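PDB 2HRA: glutamyl-tRNA synthetase, cytoplasmic from Saccharomyces cerevisiae, which attaches glutamate to tRNA(Glu) after activating it with ATP, and through its N-terminal GST-like domain, the part in this crystal, joins the Arc1p cofactor complex. Local coordinates for residues 166-169 with 170-174. Numbering follows the deposited sequence.
Sequences RWYT and LLEMD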
ATOM      1  N   ARG A 166       3.353  16.408  -1.133  1.00 29.43           N
ATOM      2  CA  ARG A 166       3.921  16.597   0.194  1.00 29.67           C
ATOM      3  C   ARG A 166       3.531  15.460   1.132  1.00 28.54           C
ATOM      4  O   ARG A 166       4.364  14.944   1.884  1.00 28.52           O
ATOM      5  CB  ARG A 166       3.491  17.947   0.735  1.00 30.28           C
ATOM      6  CG  ARG A 166       4.186  19.097   0.015  1.00 33.73           C
ATOM      7  CD  ARG A 166       3.692  20.451   0.452  1.00 37.46           C
ATOM      8  NE  ARG A 166       4.422  21.526  -0.229  1.00 40.57           N
ATOM      9  CZ  ARG A 166       3.929  22.736  -0.502  1.00 40.46           C
ATOM     10  NH1 ARG A 166       2.690  23.050  -0.163  1.00 41.63           N
ATOM     11  NH2 ARG A 166       4.681  23.634  -1.126  1.00 39.51           N
ATOM     12  N   TRP A 167       2.284  15.027   1.045  1.00 28.49           N
ATOM     13  CA  TRP A 167       1.828  13.844   1.789  1.00 28.61           C
ATOM     14  C   TRP A 167       2.590  12.563   1.396  1.00 28.61           C
ATOM     15  O   TRP A 167       2.908  11.765   2.261  1.00 28.48           O
ATOM     16  CB  TRP A 167       0.323  13.683   1.593  1.00 28.31           C
ATOM     17  CG  TRP A 167      -0.283  12.363   1.901  1.00 27.84           C
ATOM     18  CD1 TRP A 167      -0.827  11.968   3.079  1.00 25.71           C
ATOM     19  CD2 TRP A 167      -0.490  11.281   0.976  1.00 24.31           C
ATOM     20  NE1 TRP A 167      -1.353  10.704   2.948  1.00 27.77           N
ATOM     21  CE2 TRP A 167      -1.149  10.258   1.672  1.00 25.83           C
ATOM     22  CE3 TRP A 167      -0.217  11.103  -0.386  1.00 27.23           C
ATOM     23  CZ2 TRP A 167      -1.507   9.043   1.073  1.00 27.44           C
ATOM     24  CZ3 TRP A 167      -0.573   9.875  -0.994  1.00 26.32           C
ATOM     25  CH2 TRP A 167      -1.193   8.874  -0.266  1.00 26.27           C
ATOM     26  N   TYR A 168       2.832  12.366   0.102  1.00 28.77           N
ATOM     27  CA  TYR A 168       3.540  11.187  -0.405  1.00 28.91           C
ATOM     28  C   TYR A 168       5.007  11.196   0.083  1.00 29.63           C
ATOM     29  O   TYR A 168       5.517  10.190   0.585  1.00 30.43           O
ATOM     30  CB  TYR A 168       3.445  11.092  -1.940  1.00 28.55           C
ATOM     31  CG  TYR A 168       4.044   9.812  -2.513  1.00 28.10           C
ATOM     32  CD1 TYR A 168       3.246   8.727  -2.814  1.00 30.65           C
ATOM     33  CD2 TYR A 168       5.419   9.694  -2.745  1.00 29.91           C
ATOM     34  CE1 TYR A 168       3.803   7.535  -3.297  1.00 28.61           C
ATOM     35  CE2 TYR A 168       5.975   8.523  -3.233  1.00 26.15           C
ATOM     36  CZ  TYR A 168       5.151   7.442  -3.501  1.00 28.59           C
ATOM     37  OH  TYR A 168       5.669   6.259  -3.982  1.00 28.58           O
ATOM     38  N   THR A 169       5.665  12.341  -0.026  1.00 29.54           N
ATOM     39  CA  THR A 169       7.028  12.513   0.483  1.00 30.39           C
ATOM     40  C   THR A 169       7.124  12.332   2.000  1.00 30.27           C
ATOM     41  O   THR A 169       8.073  11.701   2.490  1.00 30.04           O
ATOM     42  CB  THR A 169       7.543  13.876   0.084  1.00 31.21           C
ATOM     43  OG1 THR A 169       7.463  13.955  -1.343  1.00 30.97           O
ATOM     44  CG2 THR A 169       8.993  14.109   0.537  1.00 32.79           C
ATOM     45  N   LEU A 170       6.149  12.848   2.734  1.00 29.76           N
ATOM     46  CA  LEU A 170       6.131  12.666   4.178  1.00 30.59           C
ATOM     47  C   LEU A 170       6.179  11.177   4.482  1.00 30.92           C
ATOM     48  O   LEU A 170       7.100  10.692   5.155  1.00 30.98           O
ATOM     49  CB  LEU A 170       4.871  13.280   4.798  1.00 30.04           C
ATOM     50  CG  LEU A 170       4.777  13.125   6.320  1.00 30.19           C
ATOM     51  CD1 LEU A 170       5.997  13.744   7.049  1.00 28.62           C
ATOM     52  CD2 LEU A 170       3.468  13.748   6.750  1.00 31.18           C
ATOM     53  N   LEU A 171       5.195  10.452   3.955  1.00 31.77           N
ATOM     54  CA  LEU A 171       5.096   9.017   4.192  1.00 31.84           C
ATOM     55  C   LEU A 171       6.305   8.236   3.651  1.00 32.35           C
ATOM     56  O   LEU A 171       6.763   7.296   4.294  1.00 31.62           O
ATOM     57  CB  LEU A 171       3.772   8.455   3.637  1.00 31.69           C
ATOM     58  CG  LEU A 171       2.547   8.882   4.458  1.00 30.29           C
ATOM     59  CD1 LEU A 171       1.253   8.553   3.737  1.00 30.15           C
ATOM     60  CD2 LEU A 171       2.554   8.248   5.869  1.00 30.23           C
ATOM     61  N   GLU A 172       6.842   8.652   2.508  1.00 33.17           N
ATOM     62  CA  GLU A 172       8.022   8.006   1.938  1.00 34.33           C
ATOM     63  C   GLU A 172       9.251   8.070   2.878  1.00 34.69           C
ATOM     64  O   GLU A 172      10.033   7.127   2.920  1.00 35.21           O
ATOM     65  CB  GLU A 172       8.348   8.613   0.573  1.00 34.61           C
ATOM     66  CG  GLU A 172       9.482   7.948  -0.186  1.00 36.84           C
ATOM     67  CD  GLU A 172       9.802   8.685  -1.467  1.00 39.92           C
ATOM     68  OE1 GLU A 172       9.794   8.046  -2.532  1.00 42.76           O
ATOM     69  OE2 GLU A 172      10.051   9.916  -1.414  1.00 44.84           O
ATOM     70  N   MET A 173       9.411   9.156   3.630  1.00 34.78           N
ATOM     71  CA  MET A 173      10.497   9.266   4.613  1.00 36.04           C
ATOM     72  C   MET A 173      10.346   8.312   5.822  1.00 33.99           C
ATOM     73  O   MET A 173      11.273   8.159   6.616  1.00 33.17           O
ATOM     74  CB  MET A 173      10.614  10.703   5.132  1.00 36.09           C
ATOM     75  CG  MET A 173      11.035  11.713   4.090  1.00 39.10           C
ATOM     76  SD  MET A 173      11.113  13.413   4.722  1.00 44.77           S
ATOM     77  CE  MET A 173       9.478  13.666   5.423  1.00 45.66           C
ATOM     78  N   ASP A 174       9.173   7.708   5.968  1.00 32.35           N
ATOM     79  CA  ASP A 174       8.908   6.709   6.974  1.00 31.31           C
ATOM     80  C   ASP A 174       9.274   5.364   6.335  1.00 30.56           C
ATOM     81  O   ASP A 174       8.578   4.901   5.429  1.00 29.86           O
ATOM     82  CB  ASP A 174       7.423   6.779   7.341  1.00 31.66           C
ATOM     83  CG  ASP A 174       7.031   5.851   8.485  1.00 32.24           C
ATOM     84  OD1 ASP A 174       7.750   4.879   8.722  1.00 30.25           O
ATOM     85  OD2 ASP A 174       5.971   6.090   9.131  1.00 30.25           O
TER
HETATM   86  O   HOH W   1       8.523   6.193  -3.613  1.00 40.73           O
HETATM   87  O   HOH W   2       8.942  11.715  -3.033  1.00 61.39           O
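Two donors grip the carbonyl oxygen of Tyr168: the backbone N of Glu172, one helical turn on, at 2.8 Å from Tyr168 O, and the indole NE1 of Trp143. The side chains of Tyr168 and Glu172 are also bridged by water. One water lies 2.9 Å from Tyr168 OH and donates to Glu172 OE1, while a second donates to both Thr169 OG1, which is also hydrogen-bonded to Ser165 O, and Glu172 OE2, so each carboxylate oxygen has its own water. Glu172 reaches them because its CG lies anti to the backbone N (chi1 -175°) and the chain runs on extended, bringing OE1 to the edge of the Tyr168 ring. The preceding i to i+4 pair, Trp167 and Leu171, is apolar: Leu171 CD1 sits over one face of the Trp167 indole, 3.8 Å from the centroid of its five-membered ring, in a CH-pi contact. NE1 of that indole bonds to Asp139. Replacing Trp167 by alanine would probably leave Asp139 without this donor and strip Leu171 CD1 of its aromatic floor. In the GST-like domain, helix 162-172, within a region that interacts with Arc1p, packs Trp167 and Leu171 against helix 137-148, where Tyr168 also stacks on Trp143, and Asp174 N-caps helix 175-178.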